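Local atomic coordinates of alpha-Amylase (Thermotoga maritima, PDB entry 2B5D), a protein that belongs to the family 57 glycosyl hydrolases, a group of proteins built around an incomplete barrel of parallel strands and surrounding helices. Residues Asn86-Arg91 against Ile289-Ile294; Arg118-Asp121 against Leu125-Phe128; His209-Ala214 against Arg224-Pro229; Asp238-Glu243 against Glu328-Arg333. All coordinates share one frame; numbering follows the deposited sequence.

Interaction 1: residues Asn86-Arg91 against Ile289-Ile294; sequences NKEVER and IKYHRI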
loop_
_atom_site.group_PDB
_atom_site.type_symbol
_atom_site.label_atom_id
_atom_site.label_comp_id
_atom_site.label_asym_id
_atom_site.label_seq_id
_atom_site.Cartn_x
_atom_site.Cartn_y
_atom_site.Cartn_z
ATOM N N ASN A 86 18.905 -31.021 -13.734
ATOM C CA ASN A 86 19.484 -31.474 -15.003
ATOM C C ASN A 86 19.866 -30.379 -16.012
ATOM O O ASN A 86 20.986 -30.383 -16.554
ATOM C CB ASN A 86 18.579 -32.518 -15.641
ATOM C CG ASN A 86 18.958 -33.924 -15.232
ATOM O OD1 ASN A 86 18.092 -34.736 -14.889
ATOM N ND2 ASN A 86 20.265 -34.223 -15.260
ATOM N N LYS A 87 18.944 -29.446 -16.247
ATOM C CA LYS A 87 19.220 -28.246 -17.027
ATOM C C LYS A 87 20.473 -27.558 -16.503
ATOM O O LYS A 87 21.214 -26.920 -17.262
ATOM C CB LYS A 87 18.063 -27.259 -16.906
ATOM C CG LYS A 87 17.103 -27.150 -18.079
ATOM C CD LYS A 87 16.378 -25.803 -17.976
ATOM C CE LYS A 87 15.442 -25.505 -19.154
ATOM N NZ LYS A 87 14.014 -25.900 -18.913
ATOM N N GLU A 88 20.698 -27.690 -15.195
ATOM C CA GLU A 88 21.757 -26.970 -14.526
ATOM C C GLU A 88 23.089 -27.683 -14.622
ATOM O O GLU A 88 24.127 -27.023 -14.743
ATOM C CB GLU A 88 21.378 -26.657 -13.074
ATOM C CG GLU A 88 20.610 -25.333 -12.904
ATOM C CD GLU A 88 21.471 -24.077 -13.130
ATOM O OE1 GLU A 88 22.636 -24.058 -12.686
ATOM O OE2 GLU A 88 20.988 -23.089 -13.736
ATOM N N VAL A 89 23.067 -29.019 -14.594
ATOM C CA VAL A 89 24.301 -29.792 -14.766
ATOM C C VAL A 89 24.960 -29.593 -16.156
ATOM O O VAL A 89 26.188 -29.613 -16.258
ATOM C CB VAL A 89 24.161 -31.302 -14.369
ATOM C CG1 VAL A 89 23.044 -31.965 -15.109
ATOM C CG2 VAL A 89 25.468 -32.058 -14.640
ATOM N N GLU A 90 24.152 -29.379 -17.199
ATOM C CA GLU A 90 24.688 -29.037 -18.534
ATOM C C GLU A 90 25.133 -27.578 -18.655
ATOM O O GLU A 90 26.271 -27.317 -19.047
ATOM C CB GLU A 90 23.717 -29.416 -19.672
ATOM C CG GLU A 90 24.062 -30.728 -20.401
ATOM C CD GLU A 90 25.073 -30.557 -21.548
ATOM O OE1 GLU A 90 24.926 -31.273 -22.569
ATOM O OE2 GLU A 90 26.003 -29.718 -21.441
ATOM N N ARG A 91 24.249 -26.642 -18.305
ATOM C CA ARG A 91 24.554 -25.205 -18.342
ATOM C C ARG A 91 25.781 -24.828 -17.503
ATOM O O ARG A 91 26.416 -23.809 -17.764
ATOM C CB ARG A 91 23.313 -24.389 -17.925
ATOM C CG ARG A 91 23.517 -22.868 -17.663
ATOM C CD ARG A 91 23.268 -21.977 -18.895
ATOM N NE ARG A 91 22.338 -20.860 -18.626
ATOM C CZ ARG A 91 22.682 -19.606 -18.293
ATOM N NH1 ARG A 91 23.964 -19.265 -18.168
ATOM N NH2 ARG A 91 21.740 -18.681 -18.079
ATOM N N ILE A 289 18.332 -24.310 -5.447
ATOM C CA ILE A 289 19.691 -24.540 -5.899
ATOM C C ILE A 289 20.531 -23.264 -5.877
ATOM O O ILE A 289 20.270 -22.292 -6.607
ATOM C CB ILE A 289 19.832 -25.461 -7.188
ATOM C CG1 ILE A 289 21.114 -25.122 -7.983
ATOM C CG2 ILE A 289 18.518 -25.605 -8.019
ATOM C CD1 ILE A 289 20.911 -24.239 -9.106
ATOM N N LYS A 290 21.528 -23.311 -4.991
ATOM C CA LYS A 290 22.331 -22.167 -4.558
ATOM C C LYS A 290 23.820 -22.532 -4.575
ATOM O O LYS A 290 24.204 -23.589 -4.069
ATOM C CB LYS A 290 21.947 -21.767 -3.124
ATOM C CG LYS A 290 20.473 -21.810 -2.758
ATOM C CD LYS A 290 20.273 -21.030 -1.487
ATOM C CE LYS A 290 19.017 -21.431 -0.750
ATOM N NZ LYS A 290 17.847 -20.614 -1.136
ATOM N N TYR A 291 24.652 -21.645 -5.115
ATOM C CA TYR A 291 26.055 -21.964 -5.417
ATOM C C TYR A 291 27.134 -21.220 -4.629
ATOM O O TYR A 291 28.298 -21.521 -4.751
ATOM C CB TYR A 291 26.305 -21.736 -6.916
ATOM C CG TYR A 291 25.556 -22.670 -7.872
ATOM C CD1 TYR A 291 24.747 -22.161 -8.861
ATOM C CD2 TYR A 291 25.714 -24.060 -7.800
ATOM C CE1 TYR A 291 24.077 -23.008 -9.745
ATOM C CE2 TYR A 291 25.054 -24.921 -8.693
ATOM C CZ TYR A 291 24.254 -24.385 -9.654
ATOM O OH TYR A 291 23.603 -25.214 -10.535
ATOM N N HIS A 292 26.759 -20.247 -3.814
ATOM C CA HIS A 292 27.740 -19.442 -3.088
ATOM C C HIS A 292 27.852 -19.806 -1.613
ATOM O O HIS A 292 26.910 -20.362 -1.016
ATOM C CB HIS A 292 27.441 -17.961 -3.280
ATOM C CG HIS A 292 27.365 -17.553 -4.729
ATOM N ND1 HIS A 292 26.300 -17.888 -5.547
ATOM C CD2 HIS A 292 28.234 -16.865 -5.507
ATOM C CE1 HIS A 292 26.507 -17.394 -6.755
ATOM N NE2 HIS A 292 27.670 -16.764 -6.754
ATOM N N ARG A 293 29.040 -19.561 -1.063
ATOM C CA ARG A 293 29.243 -19.655 0.364
ATOM C C ARG A 293 29.162 -18.240 0.959
ATOM O O ARG A 293 29.292 -17.252 0.236
ATOM C CB ARG A 293 30.586 -20.323 0.686
ATOM C CG ARG A 293 31.798 -19.688 0.024
ATOM C CD ARG A 293 33.052 -20.524 0.247
ATOM N NE ARG A 293 34.242 -19.779 -0.145
ATOM C CZ ARG A 293 34.968 -19.005 0.662
ATOM N NH1 ARG A 293 34.646 -18.859 1.943
ATOM N NH2 ARG A 293 36.014 -18.359 0.174
ATOM N N ILE A 294 28.984 -18.150 2.273
ATOM C CA ILE A 294 28.848 -16.852 2.937
ATOM C C ILE A 294 30.049 -15.932 2.650
ATOM O O ILE A 294 29.867 -14.714 2.531
ATOM C CB ILE A 294 28.551 -17.011 4.470
ATOM C CG1 ILE A 294 27.211 -17.725 4.686
ATOM C CG2 ILE A 294 28.591 -15.649 5.220
ATOM C CD1 ILE A 294 27.027 -18.313 6.053
#

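Interaction 2: residues Arg118-Asp121 against Leu125-Phe128; sequences RSYD and LEGF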
loop_
_atom_site.group_PDB
_atom_site.type_symbol
_atom_site.label_atom_id
_atom_site.label_comp_id
_atom_site.label_asym_id
_atom_site.label_seq_id
_atom_site.Cartn_x
_atom_site.Cartn_y
_atom_site.Cartn_z
ATOM N N ARG A 118 8.914 -41.289 -1.670
ATOM C CA ARG A 118 8.228 -42.403 -2.316
ATOM C C ARG A 118 8.289 -43.672 -1.469
ATOM O O ARG A 118 7.272 -44.337 -1.334
ATOM C CB ARG A 118 8.770 -42.646 -3.731
ATOM C CG ARG A 118 8.423 -41.525 -4.718
ATOM C CD ARG A 118 8.708 -41.937 -6.158
ATOM N NE ARG A 118 8.822 -40.795 -7.069
ATOM C CZ ARG A 118 7.798 -40.044 -7.476
ATOM N NH1 ARG A 118 7.999 -39.033 -8.313
ATOM N NH2 ARG A 118 6.575 -40.300 -7.043
ATOM N N SER A 119 9.449 -43.988 -0.883
ATOM C CA SER A 119 9.565 -45.062 0.122
ATOM C C SER A 119 8.415 -45.118 1.135
ATOM O O SER A 119 8.115 -46.190 1.671
ATOM C CB SER A 119 10.846 -44.914 0.940
ATOM O OG SER A 119 11.950 -44.632 0.118
ATOM N N TYR A 120 7.807 -43.964 1.414
ATOM C CA TYR A 120 6.801 -43.833 2.449
ATOM C C TYR A 120 5.428 -43.533 1.871
ATOM O O TYR A 120 4.554 -42.999 2.579
ATOM C CB TYR A 120 7.195 -42.718 3.413
ATOM C CG TYR A 120 8.347 -43.069 4.317
ATOM C CD1 TYR A 120 9.584 -42.446 4.177
ATOM C CD2 TYR A 120 8.204 -44.028 5.318
ATOM C CE1 TYR A 120 10.644 -42.765 5.015
ATOM C CE2 TYR A 120 9.256 -44.355 6.151
ATOM C CZ TYR A 120 10.473 -43.723 5.999
ATOM O OH TYR A 120 11.518 -44.047 6.838
ATOM N N ASP A 121 5.257 -43.870 0.586
ATOM C CA ASP A 121 4.051 -43.549 -0.185
ATOM C C ASP A 121 3.668 -42.092 0.022
ATOM O O ASP A 121 2.473 -41.734 0.042
ATOM C CB ASP A 121 2.870 -44.481 0.165
ATOM C CG ASP A 121 1.785 -44.503 -0.930
ATOM O OD1 ASP A 121 0.564 -44.486 -0.596
ATOM O OD2 ASP A 121 2.155 -44.523 -2.135
ATOM N N LEU A 125 5.332 -38.846 7.852
ATOM C CA LEU A 125 4.908 -39.103 9.218
ATOM C C LEU A 125 5.111 -40.560 9.623
ATOM O O LEU A 125 5.428 -40.856 10.795
ATOM C CB LEU A 125 3.437 -38.718 9.427
ATOM C CG LEU A 125 3.138 -37.222 9.489
ATOM C CD1 LEU A 125 1.695 -36.981 9.847
ATOM C CD2 LEU A 125 4.061 -36.487 10.454
ATOM N N GLU A 126 4.916 -41.452 8.654
ATOM C CA GLU A 126 5.166 -42.873 8.804
ATOM C C GLU A 126 6.641 -43.108 9.161
ATOM O O GLU A 126 6.953 -43.962 9.995
ATOM C CB GLU A 126 4.755 -43.587 7.510
ATOM C CG GLU A 126 5.008 -45.087 7.449
ATOM C CD GLU A 126 4.468 -45.720 6.144
ATOM O OE1 GLU A 126 5.296 -46.012 5.227
ATOM O OE2 GLU A 126 3.218 -45.900 6.025
ATOM N N GLY A 127 7.539 -42.337 8.550
ATOM C CA GLY A 127 8.965 -42.395 8.880
ATOM C C GLY A 127 9.280 -41.914 10.290
ATOM O O GLY A 127 10.038 -42.531 11.022
ATOM N N PHE A 128 8.699 -40.796 10.681
ATOM C CA PHE A 128 8.889 -40.298 12.027
ATOM C C PHE A 128 8.287 -41.237 13.079
ATOM O O PHE A 128 8.829 -41.373 14.185
ATOM C CB PHE A 128 8.340 -38.868 12.158
ATOM C CG PHE A 128 9.210 -37.842 11.501
ATOM C CD1 PHE A 128 8.893 -37.344 10.224
ATOM C CD2 PHE A 128 10.369 -37.391 12.135
ATOM C CE1 PHE A 128 9.720 -36.377 9.597
ATOM C CE2 PHE A 128 11.192 -36.432 11.524
ATOM C CZ PHE A 128 10.872 -35.930 10.252
#

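Interaction 3: residues His209-Ala214 against Arg224-Pro229; sequences HAFWFA and RPIMTP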
loop_
_atom_site.group_PDB
_atom_site.type_symbol
_atom_site.label_atom_id
_atom_site.label_comp_id
_atom_site.label_asym_id
_atom_site.label_seq_id
_atom_site.Cartn_x
_atom_site.Cartn_y
_atom_site.Cartn_z
ATOM N N HIS A 209 13.145 -18.618 32.615
ATOM C CA HIS A 209 12.511 -17.695 33.562
ATOM C C HIS A 209 11.376 -18.390 34.436
ATOM O O HIS A 209 10.986 -17.901 35.537
ATOM C CB HIS A 209 11.920 -16.554 32.750
ATOM C CG HIS A 209 11.341 -15.465 33.581
ATOM N ND1 HIS A 209 9.976 -15.334 33.798
ATOM C CD2 HIS A 209 11.929 -14.429 34.225
ATOM C CE1 HIS A 209 9.759 -14.271 34.559
ATOM N NE2 HIS A 209 10.924 -13.703 34.829
ATOM N N ALA A 210 10.833 -19.483 33.912
ATOM C CA ALA A 210 9.820 -20.247 34.643
ATOM C C ALA A 210 10.381 -20.830 35.938
ATOM O O ALA A 210 9.627 -21.013 36.911
ATOM C CB ALA A 210 9.220 -21.384 33.749
ATOM N N PHE A 211 11.685 -21.151 35.952
ATOM C CA PHE A 211 12.354 -21.652 37.168
ATOM C C PHE A 211 12.948 -20.498 37.950
ATOM O O PHE A 211 12.873 -20.490 39.196
ATOM C CB PHE A 211 13.472 -22.623 36.860
ATOM C CG PHE A 211 13.029 -24.009 36.370
ATOM C CD1 PHE A 211 13.909 -25.096 36.469
ATOM C CD2 PHE A 211 11.752 -24.235 35.853
ATOM C CE1 PHE A 211 13.545 -26.378 36.015
ATOM C CE2 PHE A 211 11.376 -25.489 35.378
ATOM C CZ PHE A 211 12.268 -26.575 35.466
ATOM N N TRP A 212 13.559 -19.535 37.252
ATOM C CA TRP A 212 14.265 -18.444 37.943
ATOM C C TRP A 212 13.322 -17.602 38.710
ATOM O O TRP A 212 13.676 -16.978 39.711
ATOM C CB TRP A 212 15.048 -17.531 36.967
ATOM C CG TRP A 212 16.176 -18.246 36.274
ATOM C CD1 TRP A 212 16.879 -19.328 36.744
ATOM C CD2 TRP A 212 16.764 -17.905 35.018
ATOM N NE1 TRP A 212 17.826 -19.716 35.822
ATOM C CE2 TRP A 212 17.782 -18.849 34.760
ATOM C CE3 TRP A 212 16.523 -16.898 34.080
ATOM C CZ2 TRP A 212 18.583 -18.796 33.612
ATOM C CZ3 TRP A 212 17.325 -16.854 32.915
ATOM C CH2 TRP A 212 18.325 -17.805 32.699
ATOM N N PHE A 213 12.113 -17.498 38.197
ATOM C CA PHE A 213 11.201 -16.551 38.782
ATOM C C PHE A 213 10.086 -17.217 39.640
ATOM O O PHE A 213 9.210 -16.530 40.147
ATOM C CB PHE A 213 10.657 -15.639 37.692
ATOM C CG PHE A 213 10.564 -14.230 38.125
ATOM C CD1 PHE A 213 11.716 -13.493 38.339
ATOM C CD2 PHE A 213 9.331 -13.661 38.401
ATOM C CE1 PHE A 213 11.644 -12.187 38.809
ATOM C CE2 PHE A 213 9.229 -12.326 38.840
ATOM C CZ PHE A 213 10.393 -11.590 39.056
ATOM N N ALA A 214 10.163 -18.543 39.795
ATOM C CA ALA A 214 9.358 -19.321 40.735
ATOM C C ALA A 214 9.496 -18.811 42.202
ATOM O O ALA A 214 10.483 -18.133 42.556
ATOM C CB ALA A 214 9.735 -20.775 40.615
ATOM N N ARG A 224 17.888 -29.877 36.078
ATOM C CA ARG A 224 17.020 -31.038 36.272
ATOM C C ARG A 224 15.543 -30.615 36.056
ATOM O O ARG A 224 15.147 -29.515 36.469
ATOM C CB ARG A 224 17.271 -31.615 37.678
ATOM C CG ARG A 224 18.422 -32.700 37.624
ATOM C CD ARG A 224 18.664 -33.346 38.928
ATOM N NE ARG A 224 17.978 -34.638 39.165
ATOM C CZ ARG A 224 18.376 -35.800 38.654
ATOM N NH1 ARG A 224 19.407 -35.857 37.814
ATOM N NH2 ARG A 224 17.719 -36.905 38.955
ATOM N N PRO A 225 14.725 -31.495 35.467
ATOM C CA PRO A 225 13.291 -31.240 35.432
ATOM C C PRO A 225 12.710 -31.084 36.841
ATOM O O PRO A 225 13.312 -31.494 37.830
ATOM C CB PRO A 225 12.719 -32.524 34.816
ATOM C CG PRO A 225 13.793 -33.556 35.037
ATOM C CD PRO A 225 15.053 -32.772 34.831
ATOM N N ILE A 226 11.565 -30.454 36.937
ATOM C CA ILE A 226 10.851 -30.438 38.194
ATOM C C ILE A 226 9.563 -31.167 37.901
ATOM O O ILE A 226 9.284 -31.463 36.744
ATOM C CB ILE A 226 10.538 -29.004 38.672
ATOM C CG1 ILE A 226 9.541 -28.339 37.697
ATOM C CG2 ILE A 226 11.849 -28.259 38.987
ATOM C CD1 ILE A 226 8.983 -27.043 38.161
ATOM N N MET A 227 8.788 -31.451 38.941
ATOM C CA MET A 227 7.441 -32.055 38.787
ATOM C C MET A 227 6.494 -31.046 39.386
ATOM O O MET A 227 6.798 -30.528 40.463
ATOM C CB MET A 227 7.360 -33.342 39.564
ATOM C CG MET A 227 6.130 -34.189 39.152
ATOM S SD MET A 227 5.738 -35.344 40.506
ATOM C CE MET A 227 6.054 -36.863 39.611
ATOM N N THR A 228 5.440 -30.647 38.664
ATOM C CA THR A 228 4.429 -29.754 39.320
ATOM C C THR A 228 3.646 -30.472 40.441
ATOM O O THR A 228 3.567 -31.712 40.428
ATOM C CB THR A 228 3.401 -29.271 38.340
ATOM O OG1 THR A 228 2.783 -30.433 37.739
ATOM C CG2 THR A 228 4.128 -28.385 37.293
ATOM N N PRO A 229 3.078 -29.712 41.397
ATOM C CA PRO A 229 2.247 -30.486 42.351
ATOM C C PRO A 229 1.275 -31.521 41.734
ATOM O O PRO A 229 1.049 -32.550 42.382
ATOM C CB PRO A 229 1.465 -29.425 43.136
ATOM C CG PRO A 229 2.378 -28.181 43.133
ATOM C CD PRO A 229 3.140 -28.273 41.734
#

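Interaction 4: residues Asp238-Glu243 against Glu328-Arg333; sequences DPESSE and ESQARR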
loop_
_atom_site.group_PDB
_atom_site.type_symbol
_atom_site.label_atom_id
_atom_site.label_comp_id
_atom_site.label_asym_id
_atom_site.label_seq_id
_atom_site.Cartn_x
_atom_site.Cartn_y
_atom_site.Cartn_z
ATOM N N ASP A 238 18.162 -24.725 28.773
ATOM C CA ASP A 238 19.541 -24.281 29.156
ATOM C C ASP A 238 19.852 -23.006 28.387
ATOM O O ASP A 238 19.995 -23.038 27.170
ATOM C CB ASP A 238 20.596 -25.374 28.836
ATOM C CG ASP A 238 22.055 -24.877 28.995
ATOM O OD1 ASP A 238 22.349 -23.867 29.700
ATOM O OD2 ASP A 238 22.907 -25.536 28.403
ATOM N N PRO A 239 19.945 -21.885 29.086
ATOM C CA PRO A 239 20.134 -20.614 28.409
ATOM C C PRO A 239 21.581 -20.462 27.829
ATOM O O PRO A 239 21.825 -19.567 27.025
ATOM C CB PRO A 239 19.922 -19.587 29.535
ATOM C CG PRO A 239 20.295 -20.387 30.842
ATOM C CD PRO A 239 20.008 -21.789 30.564
ATOM N N GLU A 240 22.508 -21.303 28.281
ATOM C CA GLU A 240 23.838 -21.414 27.713
ATOM C C GLU A 240 23.800 -22.111 26.375
ATOM O O GLU A 240 24.740 -21.948 25.581
ATOM C CB GLU A 240 24.787 -22.173 28.645
ATOM C CG GLU A 240 25.010 -21.479 29.931
ATOM C CD GLU A 240 26.202 -22.044 30.687
ATOM O OE1 GLU A 240 26.373 -21.677 31.869
ATOM O OE2 GLU A 240 26.966 -22.845 30.115
ATOM N N SER A 241 22.746 -22.889 26.110
ATOM C CA SER A 241 22.569 -23.446 24.775
ATOM C C SER A 241 21.505 -22.650 23.950
ATOM O O SER A 241 20.761 -23.218 23.185
ATOM C CB SER A 241 22.258 -24.938 24.819
ATOM O OG SER A 241 23.114 -25.694 25.681
ATOM N N SER A 242 21.440 -21.326 24.114
ATOM C CA SER A 242 20.446 -20.478 23.424
ATOM C C SER A 242 20.567 -20.379 21.900
ATOM O O SER A 242 21.522 -20.870 21.297
ATOM C CB SER A 242 20.504 -19.040 23.960
ATOM O OG SER A 242 21.476 -18.258 23.217
ATOM N N GLU A 243 19.579 -19.690 21.318
ATOM C CA GLU A 243 19.513 -19.219 19.908
ATOM C C GLU A 243 20.816 -18.635 19.286
ATOM O O GLU A 243 21.104 -18.873 18.113
ATOM C CB GLU A 243 18.418 -18.140 19.824
ATOM C CG GLU A 243 18.382 -17.189 21.073
ATOM C CD GLU A 243 17.187 -17.470 22.039
ATOM O OE1 GLU A 243 17.382 -17.472 23.284
ATOM O OE2 GLU A 243 16.044 -17.661 21.537
ATOM N N GLU A 328 30.700 -30.958 27.367
ATOM C CA GLU A 328 31.487 -31.798 28.273
ATOM C C GLU A 328 32.029 -30.942 29.385
ATOM O O GLU A 328 31.911 -31.236 30.563
ATOM C CB GLU A 328 32.634 -32.413 27.508
ATOM C CG GLU A 328 32.163 -33.496 26.542
ATOM C CD GLU A 328 33.301 -34.201 25.859
ATOM O OE1 GLU A 328 33.142 -35.407 25.528
ATOM O OE2 GLU A 328 34.354 -33.559 25.661
ATOM N N SER A 329 32.629 -29.849 29.011
ATOM C CA SER A 329 33.055 -28.926 30.025
ATOM C C SER A 329 31.865 -28.568 30.965
ATOM O O SER A 329 31.977 -28.665 32.179
ATOM C CB SER A 329 33.674 -27.717 29.360
ATOM O OG SER A 329 33.949 -26.761 30.337
ATOM N N GLN A 330 30.710 -28.212 30.405
ATOM C CA GLN A 330 29.535 -27.790 31.227
ATOM C C GLN A 330 29.001 -28.948 32.109
ATOM O O GLN A 330 28.779 -28.761 33.292
ATOM C CB GLN A 330 28.465 -27.130 30.341
ATOM C CG GLN A 330 27.064 -26.906 31.017
ATOM C CD GLN A 330 25.989 -26.569 30.005
ATOM O OE1 GLN A 330 25.786 -27.288 29.019
ATOM N NE2 GLN A 330 25.295 -25.485 30.247
ATOM N N ALA A 331 28.912 -30.145 31.544
ATOM C CA ALA A 331 28.561 -31.319 32.288
ATOM C C ALA A 331 29.445 -31.571 33.517
ATOM O O ALA A 331 28.932 -31.795 34.636
ATOM C CB ALA A 331 28.539 -32.556 31.376
ATOM N N ARG A 332 30.772 -31.536 33.316
ATOM C CA ARG A 332 31.704 -31.891 34.366
ATOM C C ARG A 332 31.596 -30.894 35.495
ATOM O O ARG A 332 31.533 -31.288 36.666
ATOM C CB ARG A 332 33.141 -31.962 33.823
ATOM C CG ARG A 332 33.470 -33.240 33.011
ATOM C CD ARG A 332 34.998 -33.326 32.778
ATOM N NE ARG A 332 35.480 -32.049 32.230
ATOM C CZ ARG A 332 35.731 -31.838 30.941
ATOM N NH1 ARG A 332 35.596 -32.838 30.053
ATOM N NH2 ARG A 332 36.136 -30.633 30.549
ATOM N N ARG A 333 31.557 -29.613 35.149
ATOM C CA ARG A 333 31.397 -28.551 36.121
ATOM C C ARG A 333 30.093 -28.727 36.947
ATOM O O ARG A 333 30.064 -28.453 38.152
ATOM C CB ARG A 333 31.361 -27.232 35.359
ATOM C CG ARG A 333 31.046 -26.001 36.187
ATOM C CD ARG A 333 31.102 -24.739 35.335
ATOM N NE ARG A 333 29.890 -24.465 34.553
ATOM C CZ ARG A 333 29.810 -24.478 33.217
ATOM N NH1 ARG A 333 30.888 -24.753 32.451
ATOM N NH2 ARG A 333 28.648 -24.196 32.639
HETATM O O HOH W 1 25.659 -24.322 32.939
#

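Interaction 1: residues Asn86-Arg91 against Ile289-Ile294
Glu88 and Tyr291 are joined by a short hydrogen bond, with Tyr291 OH donating to Glu88 OE1 over 2.6 Å. The carboxylate oxygen lies at the edge of the phenol ring, in its plane, and also comes within 3.4 Å of Tyr291 CE1. The hydroxyl meets OE1 on its anti side, 25° out of the carboxylate plane, while the planes of carboxylate and ring are 39° apart. A bend at chi2 (-71°) turns the Glu88 carboxylate toward this hydroxyl. The other oxygen, OE2, forms a salt bridge with Arg269, so both oxygens of this buried acid have partners and the group is tethered from two directions; the arginine would be expected to favour the charged form.

Apolar contact is slighter. Ile289 sends its CD1 methyl to 4.0 Å from Glu88 CG, against the aliphatic part of the acid. Ile265 in helix 265-268 touches Glu88, Ile289 and Tyr291 alike, and Ala103 of helix 97-119 packs on the tyrosine.

Among the several ties that hold 289-294, the buried tyrosine-carboxylate bond is the one that joins it to helix 68-91. Two long excursions from the barrel strands meet here: that helix, which follows strand 53-57, and the long connection between strands 233-236 and 343-349, irregular at 289-294, as befits a beta/alpha barrel elaborated by large insertions.

Interaction 2: residues Arg118-Asp121 against Leu125-Phe128
A Schellman motif ends helix 97-119 and starts the helix-loop-helix corner in which Tyr120 folds back on Glu126 and Gly127, in the first turn of helix 125-134. Asp121 is its C-prime residue, with positive phi (47°); Asp121 N bonds to Arg118 O at 2.8 Å, and Gly122 N returns to Phe117 O. This reversal brings the tyrosine, just past the end of one helix, against the start of the next.

The ring of Tyr120 comes directly against backbone. Gly127 presents no side chain, and its CA lies 3.4 Å from Tyr120 CE2 and 3.5 Å from CZ. Beyond the ring, the hydroxyl is hydrogen-bonded to Lys130, one turn further along the same helix, so the tyrosine is held at its polar end as well as along its flank. Through Leu125 and Phe128, helix 125-134 is seated on helices 27-47 and 59-66 and on strand 53-57.

Glu126 reaches across beside the ring, its chain running straight out because CG stands opposite the backbone N (chi1 177°). Its carboxylate plane is turned 65° from the phenol, and Glu126 OE1 lies at the ring edge, 3.5 Å from Tyr120 CD2.

Interaction 3: residues His209-Ala214 against Arg224-Pro229
The 2.9 Å backbone hydrogen bond from Phe213 N to His209 O closes the short helix 209-212, the single turn that holds Phe211 out toward Arg224 and Ile226. Asp207 OD2 accepts from the backbone N of His209 at the other end, so the turn is secured at its start too.

Across the contact the phenyl ring does most of the work. Arg224 O lies in the ring plane at its edge, 3.6 Å from Phe211 CE1, a carbonyl facing the positively polarised rim of C-H groups. Ile226 meets the outer end of the same ring from the opposite direction. Its CG2 is 3.9 Å from Phe211 CE1, its CG1 is 3.9 Å from CZ, and its CD1 reaches 4.0 Å from CE2. The first torsion (chi1 66°) sets CG1 between the backbone N and the carbonyl carbon, with CG2 beside the N, and this lets both branches touch the ring.

Surrounding contacts hold the partners: the guanidinium of Arg224 is hydrogen-bonded to the carbonyl of Glu391 and Ile226 pairs by backbone with Ala234, while Ala236 packs on Phe211. The second subunit closes in alongside, its Lys326 making a cation-pi contact to Phe213. The whole is a one-turn helix laid on an antiparallel pair, strand 226-227 against strand 233-236, beside the otherwise parallel run of strands in the family 57 domain.

Interaction 4: residues Asp238-Glu243 against Glu328-Arg333
Gln330, the residue with most surface buried here, reaches from helix 309-338 between Asp238 and Glu240. Its amide and the Asp238 carboxylate approach from opposite directions, and NE2 donates to Asp238 OD2 at 3.0 Å with an angle of 154°. An extended chain, set off by a trans first torsion (chi1 168°), carries the amide this far. The bond lies nearly in the amide plane and meets OD2 on the syn side, but tilted 34° out of the carboxylate plane. From the opposite face of that carboxylate, Ser241 OG donates to the same OD2 at 2.7 Å, so two firm donors grip this oxygen.

Asp238 also organises its own loop. Its OD1 accepts from Glu240 N at 2.9 Å, an Asx turn, and from Tyr223 OH. The contact thus joins the loop after strand 233-236 to the helix leading into strand 343-349, whose Val345 bonds to Asp238 through the backbone.

Glu240 carries the outer part. Its OE2 makes a salt bridge to Arg333 NH2 at 3.3 Å, whose hydrogen bond is weak, and OE2 is close to Gln330 NE2, though the angle is poor for a hydrogen bond. Trp212 of the second subunit packs on Glu240. A water accepts from Gln330 NE2 at 3.0 Å and bonds weakly to Glu240 OE1 and Arg333 NH2.

From the N terminus, interaction 1 ties helix 68-91 to the loop before helix 309-338, 198 residues later. Within that span interaction 2 closes a tight corner between helices 97-119 and 125-134, and interaction 3 closes a short loop joining helix 209-212 to strand 226-227. Interaction 4 opens at 238-243, also inside the span, but ties this loop after strand 233-236 to helix 309-338 beyond it, so it crosses interaction 1. Interactions 1 and 3 lie on opposite sides of the chain's centre, about 49 Å apart between centres. Interactions 3 and 4 touch, Trp212 CZ2 lying 3.6 Å from Pro239 CG, and both reach the second subunit.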